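Local coordinates for protein endoglucanase (Thermotoga maritima, PDB 2FVG) that probably acts as a metal-dependent aminopeptidase of the peptidase M42 family, expected to bind two divalent metal cations per subunit, at residues Ile176-Glu180 / Ser181-Pro185. Residues are numbered along the deposited sequence; the frame is centred on the assembly and turned at random.
Sequences IDVLE and SGVSP
Ser181 closes the C-terminal end of helix 166-180 by folding its side chain back onto the last turn. Its CB sits 3.4 Å from Asp177 O and close to Val178 O as well. One atom further out, Ser181 OG donates to Val178 O at 2.8 Å, reaching it 26° out of the carbonyl plane. The chi1 of 81° sets OG between the serine's own backbone N and carbonyl carbon, the rotation that swings the hydroxyl back along the helix. OG is also hydrogen-bonded to Lys327 NZ, from helix 316-332, and the same amine reaches Gly182 O. The backbone N of Ser181 makes the last i to i-4 bond, to Asp177 O at 3.0 Å, and only a weak one to Val178 O. Gly182 N then donates to Leu179 O at 3.1 Å, three residues back. At this glycine the chain leaves the helix with a positive phi of 74°, a value that favours a residue without a side chain. Past the turn, Val183 points back to the helix: its CB approaches Val178 CG1, and its CG1 meets Leu179 CD2 at 3.8 Å, the side chains crossing at a slant, while Val330 of helix 316-332 also touches Val183. Replacing Ser181 with an alanine would probably cost Val178 O its hydroxyl donor and leave the Lys327 amine with one fewer oxygen partner at the helix end. Polar closure at the helix end and apolar contact one residue past the glycine thus share the exit toward strand 187-194: serine hydroxyl and glycine amide engage last-turn carbonyls, and the lysine's positive charge would be expected to suit the negative end of the helix dipole.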
ATOM      1  N   ILE A 176      -5.084   9.651  -3.293  1.00 29.94           N
ATOM      2  CA  ILE A 176      -5.136  10.365  -4.569  1.00 29.69           C
ATOM      3  C   ILE A 176      -6.576  10.718  -4.943  1.00 31.71           C
ATOM      4  O   ILE A 176      -6.822  11.814  -5.454  1.00 31.63           O
ATOM      5  CB  ILE A 176      -4.525   9.532  -5.698  1.00 28.56           C
ATOM      6  CG1 ILE A 176      -3.062   9.226  -5.394  1.00 30.56           C
ATOM      7  CG2 ILE A 176      -4.615  10.272  -7.035  1.00 28.25           C
ATOM      8  CD1 ILE A 176      -2.409   8.320  -6.442  1.00 28.77           C
ATOM      9  N   ASP A 177      -7.521   9.803  -4.695  1.00 33.11           N
ATOM     10  CA  ASP A 177      -8.940  10.053  -5.028  1.00 33.70           C
ATOM     11  C   ASP A 177      -9.573  11.090  -4.111  1.00 33.26           C
ATOM     12  O   ASP A 177     -10.460  11.825  -4.537  1.00 35.51           O
ATOM     13  CB  ASP A 177      -9.786   8.761  -5.015  1.00 33.45           C
ATOM     14  CG  ASP A 177      -9.540   7.868  -6.240  1.00 42.45           C
ATOM     15  OD1 ASP A 177      -8.659   8.178  -7.089  1.00 37.40           O
ATOM     16  OD2 ASP A 177     -10.240   6.838  -6.348  1.00 44.45           O
ATOM     17  N   VAL A 178      -9.157  11.117  -2.846  1.00 31.87           N
ATOM     18  CA  VAL A 178      -9.669  12.112  -1.910  1.00 30.97           C
ATOM     19  C   VAL A 178      -9.232  13.476  -2.425  1.00 32.50           C
ATOM     20  O   VAL A 178     -10.029  14.410  -2.493  1.00 29.97           O
ATOM     21  CB  VAL A 178      -9.166  11.868  -0.466  1.00 31.37           C
ATOM     22  CG1 VAL A 178      -9.498  13.074   0.445  1.00 24.34           C
ATOM     23  CG2 VAL A 178      -9.776  10.595   0.086  1.00 27.44           C
ATOM     24  N   LEU A 179      -7.967  13.562  -2.835  1.00 33.75           N
ATOM     25  CA  LEU A 179      -7.423  14.810  -3.371  1.00 34.15           C
ATOM     26  C   LEU A 179      -8.066  15.217  -4.690  1.00 35.81           C
ATOM     27  O   LEU A 179      -8.368  16.401  -4.891  1.00 35.52           O
ATOM     28  CB  LEU A 179      -5.912  14.707  -3.511  1.00 32.32           C
ATOM     29  CG  LEU A 179      -5.171  14.786  -2.179  1.00 33.83           C
ATOM     30  CD1 LEU A 179      -3.691  14.394  -2.352  1.00 23.02           C
ATOM     31  CD2 LEU A 179      -5.320  16.194  -1.587  1.00 24.57           C
ATOM     32  N   GLU A 180      -8.276  14.251  -5.589  1.00 36.37           N
ATOM     33  CA  GLU A 180      -8.938  14.558  -6.866  1.00 38.68           C
ATOM     34  C   GLU A 180     -10.377  15.000  -6.695  1.00 37.58           C
ATOM     35  O   GLU A 180     -10.887  15.775  -7.512  1.00 39.24           O
ATOM     36  CB  GLU A 180      -8.896  13.394  -7.854  1.00 38.98           C
ATOM     37  CG  GLU A 180      -7.594  13.267  -8.593  1.00 51.17           C
ATOM     38  CD  GLU A 180      -7.756  12.676  -9.983  1.00 64.65           C
ATOM     39  OE1 GLU A 180      -8.836  12.120 -10.290  1.00 70.80           O
ATOM     40  OE2 GLU A 180      -6.795  12.778 -10.779  1.00 68.03           O
ATOM     41  N   SER A 181     -11.032  14.521  -5.638  1.00 37.91           N
ATOM     42  CA  SER A 181     -12.432  14.869  -5.399  1.00 38.84           C
ATOM     43  C   SER A 181     -12.566  16.294  -4.898  1.00 39.17           C
ATOM     44  O   SER A 181     -13.678  16.769  -4.715  1.00 39.02           O
ATOM     45  CB  SER A 181     -13.088  13.924  -4.383  1.00 39.73           C
ATOM     46  OG  SER A 181     -12.765  14.291  -3.044  1.00 37.92           O
ATOM     47  N   GLY A 182     -11.437  16.962  -4.661  1.00 40.85           N
ATOM     48  CA  GLY A 182     -11.434  18.320  -4.113  1.00 43.10           C
ATOM     49  C   GLY A 182     -11.801  18.246  -2.637  1.00 44.44           C
ATOM     50  O   GLY A 182     -12.958  18.039  -2.297  1.00 49.07           O
ATOM     51  N   VAL A 183     -10.810  18.391  -1.764  1.00 41.01           N
ATOM     52  CA  VAL A 183     -11.008  18.309  -0.321  1.00 37.69           C
ATOM     53  C   VAL A 183     -10.673  19.658   0.345  1.00 35.11           C
ATOM     54  O   VAL A 183      -9.642  20.266   0.031  1.00 34.87           O
ATOM     55  CB  VAL A 183     -10.132  17.141   0.267  1.00 37.95           C
ATOM     56  CG1 VAL A 183      -8.659  17.327  -0.073  1.00 35.78           C
ATOM     57  CG2 VAL A 183     -10.330  16.980   1.769  1.00 38.64           C
ATOM     58  N   SER A 184     -11.554  20.135   1.229  1.00 31.34           N
ATOM     59  CA  SER A 184     -11.341  21.379   1.984  1.00 29.44           C
ATOM     60  C   SER A 184     -11.086  20.990   3.456  1.00 28.60           C
ATOM     61  O   SER A 184     -12.036  20.933   4.250  1.00 28.18           O
ATOM     62  CB  SER A 184     -12.573  22.309   1.865  1.00 29.24           C
ATOM     63  N   PRO A 185      -9.810  20.704   3.826  1.00 28.33           N
ATOM     64  CA  PRO A 185      -9.485  20.236   5.189  1.00 27.33           C
ATOM     65  C   PRO A 185      -9.753  21.253   6.273  1.00 28.53           C
ATOM     66  O   PRO A 185      -9.651  22.450   6.032  1.00 25.64           O
ATOM     67  CB  PRO A 185      -7.984  19.987   5.127  1.00 25.99           C
ATOM     68  CG  PRO A 185      -7.690  19.778   3.694  1.00 29.35           C
ATOM     69  CD  PRO A 185      -8.594  20.763   2.996  1.00 27.77           C
TER